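Local atomic coordinates of chemotaxis protein cheA (Thermotoga maritima, PDB entry 1TQG), a protein that acts as a histidine kinase in chemotaxis signalling, its phosphotransferase (Hpt) domain probably carrying the phosphoryl group that is passed on. Residues 47-52 with 63-68. Numbering follows the deposited sequence.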
ATOM      1  N   THR A  47      -4.029  -5.458   2.512  1.00 14.71           N
ATOM      2  CA  THR A  47      -3.844  -5.606   3.957  1.00 15.22           C
ATOM      3  C   THR A  47      -3.889  -4.228   4.624  1.00 14.05           C
ATOM      4  O   THR A  47      -4.532  -3.999   5.664  1.00 14.75           O
ATOM      5  CB  THR A  47      -2.508  -6.311   4.320  1.00 17.31           C
ATOM      6  OG1 THR A  47      -2.605  -7.686   3.927  1.00 20.35           O
ATOM      7  CG2 THR A  47      -2.256  -6.308   5.808  1.00 18.44           C
ATOM      8  N   LEU A  48      -3.190  -3.239   4.048  1.00 13.95           N
ATOM      9  CA  LEU A  48      -3.222  -1.870   4.630  1.00 12.77           C
ATOM     10  C   LEU A  48      -4.621  -1.314   4.662  1.00 12.72           C
ATOM     11  O   LEU A  48      -5.005  -0.690   5.646  1.00 13.57           O
ATOM     12  CB  LEU A  48      -2.264  -0.995   3.841  1.00 12.67           C
ATOM     13  CG  LEU A  48      -0.754  -1.228   4.019  1.00 13.47           C
ATOM     14  CD1 LEU A  48       0.014  -0.542   2.908  1.00 16.77           C
ATOM     15  CD2 LEU A  48      -0.325  -0.773   5.400  1.00 23.09           C
ATOM     16  N   LYS A  49      -5.399  -1.538   3.616  1.00 13.37           N
ATOM     17  CA  LYS A  49      -6.775  -1.044   3.586  1.00 14.03           C
ATOM     18  C   LYS A  49      -7.552  -1.635   4.731  1.00 13.98           C
ATOM     19  O   LYS A  49      -8.337  -0.951   5.415  1.00 15.32           O
ATOM     20  CB  LYS A  49      -7.426  -1.436   2.259  1.00 14.32           C
ATOM     21  CG  LYS A  49      -8.823  -0.857   2.017  1.00 17.52           C
ATOM     22  CD  LYS A  49      -9.489  -1.436   0.818  1.00 25.09           C
ATOM     23  CE  LYS A  49      -9.911  -2.886   0.864  1.00 40.14           C
ATOM     24  NZ  LYS A  49     -10.897  -3.329  -0.153  1.00 45.17           N
ATOM     25  N   GLY A  50      -7.411  -2.936   4.924  1.00 14.87           N
ATOM     26  CA  GLY A  50      -8.148  -3.587   5.988  1.00 16.66           C
ATOM     27  C   GLY A  50      -7.726  -3.135   7.384  1.00 15.49           C
ATOM     28  O   GLY A  50      -8.563  -2.977   8.288  1.00 18.08           O
ATOM     29  N   MET A  51      -6.427  -2.945   7.588  1.00 14.86           N
ATOM     30  CA  MET A  51      -5.964  -2.389   8.870  1.00 15.65           C
ATOM     31  C   MET A  51      -6.544  -1.025   9.117  1.00 13.75           C
ATOM     32  O   MET A  51      -7.006  -0.704  10.235  1.00 14.52           O
ATOM     33  CB  MET A  51      -4.435  -2.322   8.801  1.00 17.86           C
ATOM     34  CG  MET A  51      -3.853  -3.718   8.755  1.00 21.22           C
ATOM     35  SD  MET A  51      -2.075  -3.577   8.603  0.75 34.09           S
ATOM     36  CE  MET A  51      -1.707  -2.892  10.231  0.75 38.57           C
ATOM     37  N   ALA A  52      -6.495  -0.168   8.137  1.00 13.00           N
ATOM     38  CA  ALA A  52      -7.066   1.172   8.307  1.00 12.64           C
ATOM     39  C   ALA A  52      -8.546   1.066   8.646  1.00 13.49           C
ATOM     40  O   ALA A  52      -9.033   1.819   9.501  1.00 14.68           O
ATOM     41  CB  ALA A  52      -6.823   1.994   7.070  1.00 13.64           C
ATOM     42  N   LEU A  63      -7.644   5.832   0.370  1.00 14.05           N
ATOM     43  CA  LEU A  63      -6.424   5.931  -0.417  1.00 14.22           C
ATOM     44  C   LEU A  63      -5.889   4.528  -0.749  1.00 13.11           C
ATOM     45  O   LEU A  63      -5.541   4.212  -1.898  1.00 13.87           O
ATOM     46  CB  LEU A  63      -5.341   6.729   0.262  1.00 14.74           C
ATOM     47  CG  LEU A  63      -3.978   6.761  -0.396  1.00 14.93           C
ATOM     48  CD1 LEU A  63      -3.989   7.322  -1.823  1.00 18.35           C
ATOM     49  CD2 LEU A  63      -2.994   7.574   0.427  1.00 16.86           C
ATOM     50  N   CYS A  64      -5.814   3.685   0.278  1.00 13.15           N
ATOM     51  CA  CYS A  64      -5.381   2.299  -0.005  1.00 13.43           C
ATOM     52  C   CYS A  64      -6.287   1.593  -0.968  1.00 13.50           C
ATOM     53  O   CYS A  64      -5.801   0.828  -1.788  1.00 15.01           O
ATOM     54  CB  CYS A  64      -5.346   1.503   1.320  1.00 13.43           C
ATOM     55  SG  CYS A  64      -4.035   1.979   2.469  1.00 15.10           S
ATOM     56  N   HIS A  65      -7.584   1.886  -0.928  1.00 13.60           N
ATOM     57  CA  HIS A  65      -8.517   1.309  -1.866  1.00 14.38           C
ATOM     58  C   HIS A  65      -8.273   1.825  -3.277  1.00 13.26           C
ATOM     59  O   HIS A  65      -8.293   1.018  -4.215  1.00 14.34           O
ATOM     60  CB  HIS A  65      -9.957   1.603  -1.421  1.00 14.57           C
ATOM     61  CG  HIS A  65     -10.931   0.768  -2.240  1.00 17.02           C
ATOM     62  ND1 HIS A  65     -10.775  -0.493  -2.701  1.00 22.37           N
ATOM     63  CD2 HIS A  65     -12.152   1.160  -2.626  1.00 28.51           C
ATOM     64  CE1 HIS A  65     -11.876  -0.886  -3.364  1.00 22.90           C
ATOM     65  NE2 HIS A  65     -12.708   0.131  -3.329  1.00 26.89           N
ATOM     66  N   THR A  66      -8.093   3.115  -3.473  1.00 13.14           N
ATOM     67  CA  THR A  66      -7.777   3.671  -4.790  1.00 14.58           C
ATOM     68  C   THR A  66      -6.541   3.012  -5.347  1.00 14.21           C
ATOM     69  O   THR A  66      -6.449   2.646  -6.533  1.00 15.44           O
ATOM     70  CB  THR A  66      -7.658   5.219  -4.680  1.00 16.39           C
ATOM     71  OG1 THR A  66      -8.914   5.744  -4.342  1.00 19.25           O
ATOM     72  CG2 THR A  66      -7.188   5.846  -5.956  1.00 19.12           C
ATOM     73  N   LEU A  67      -5.516   2.823  -4.512  1.00 14.43           N
ATOM     74  CA  LEU A  67      -4.263   2.246  -4.985  1.00 14.66           C
ATOM     75  C   LEU A  67      -4.405   0.790  -5.281  1.00 15.03           C
ATOM     76  O   LEU A  67      -3.915   0.262  -6.283  1.00 16.09           O
ATOM     77  CB  LEU A  67      -3.180   2.457  -3.912  1.00 15.47           C
ATOM     78  CG  LEU A  67      -2.793   3.905  -3.627  1.00 16.46           C
ATOM     79  CD1 LEU A  67      -1.937   3.913  -2.357  1.00 19.65           C
ATOM     80  CD2 LEU A  67      -2.131   4.555  -4.802  1.00 21.38           C
ATOM     81  N   GLU A  68      -5.115   0.047  -4.417  1.00 15.22           N
ATOM     82  CA  GLU A  68      -5.364  -1.374  -4.622  1.00 15.74           C
ATOM     83  C   GLU A  68      -6.129  -1.517  -5.954  1.00 16.43           C
ATOM     84  O   GLU A  68      -5.848  -2.524  -6.640  1.00 17.55           O
ATOM     85  CB  GLU A  68      -6.019  -2.059  -3.437  1.00 19.54           C
ATOM     86  CG  GLU A  68      -7.461  -2.306  -3.419  1.00 25.43           C
ATOM     87  CD  GLU A  68      -7.992  -2.903  -2.132  1.00 21.81           C
ATOM     88  OE1 GLU A  68      -7.310  -3.705  -1.498  1.00 26.74           O
ATOM     89  OE2 GLU A  68      -9.170  -2.597  -1.805  1.00 28.88           O
TER
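K49 and C64 meet where two antiparallel helices come close, illustrating how a lysine can serve both an apolar seam and a polar cluster. On the apolar side, C64 turns its CB onto the K49 backbone, 3.7 Å from K49 CA, while its SG packs against L48 CB at 3.7 Å. The K49 chain then runs on beside the imidazole, K49 CD lying 3.8 Å from H65 CB. Helices 35-55 and 58-75, adjacent members of the Hpt four-helix bundle, approach here to 8.6 Å between local axes at 160°; L48 also touches helix 3-30 and C64 touches helix 83-103, which places the seam against the bundle core. Among the polar groups, K49 forms a salt bridge with E68, its chain bent about the CG-CD bond (chi3 69°) and crossing the glutamate at about a right angle; the modelled position of E68 OE2 is doubtful. As modelled, H65 ND1 donates to that same oxygen, with the carboxylate carbon at the ring edge; H46 ND1 is hydrogen-bonded to E68 OE1, and the carboxylate would then have three partners. With an alanine at K49 the E68 carboxylate is likely to lose its ammonium partner, and H65 CB the methylene packed on it.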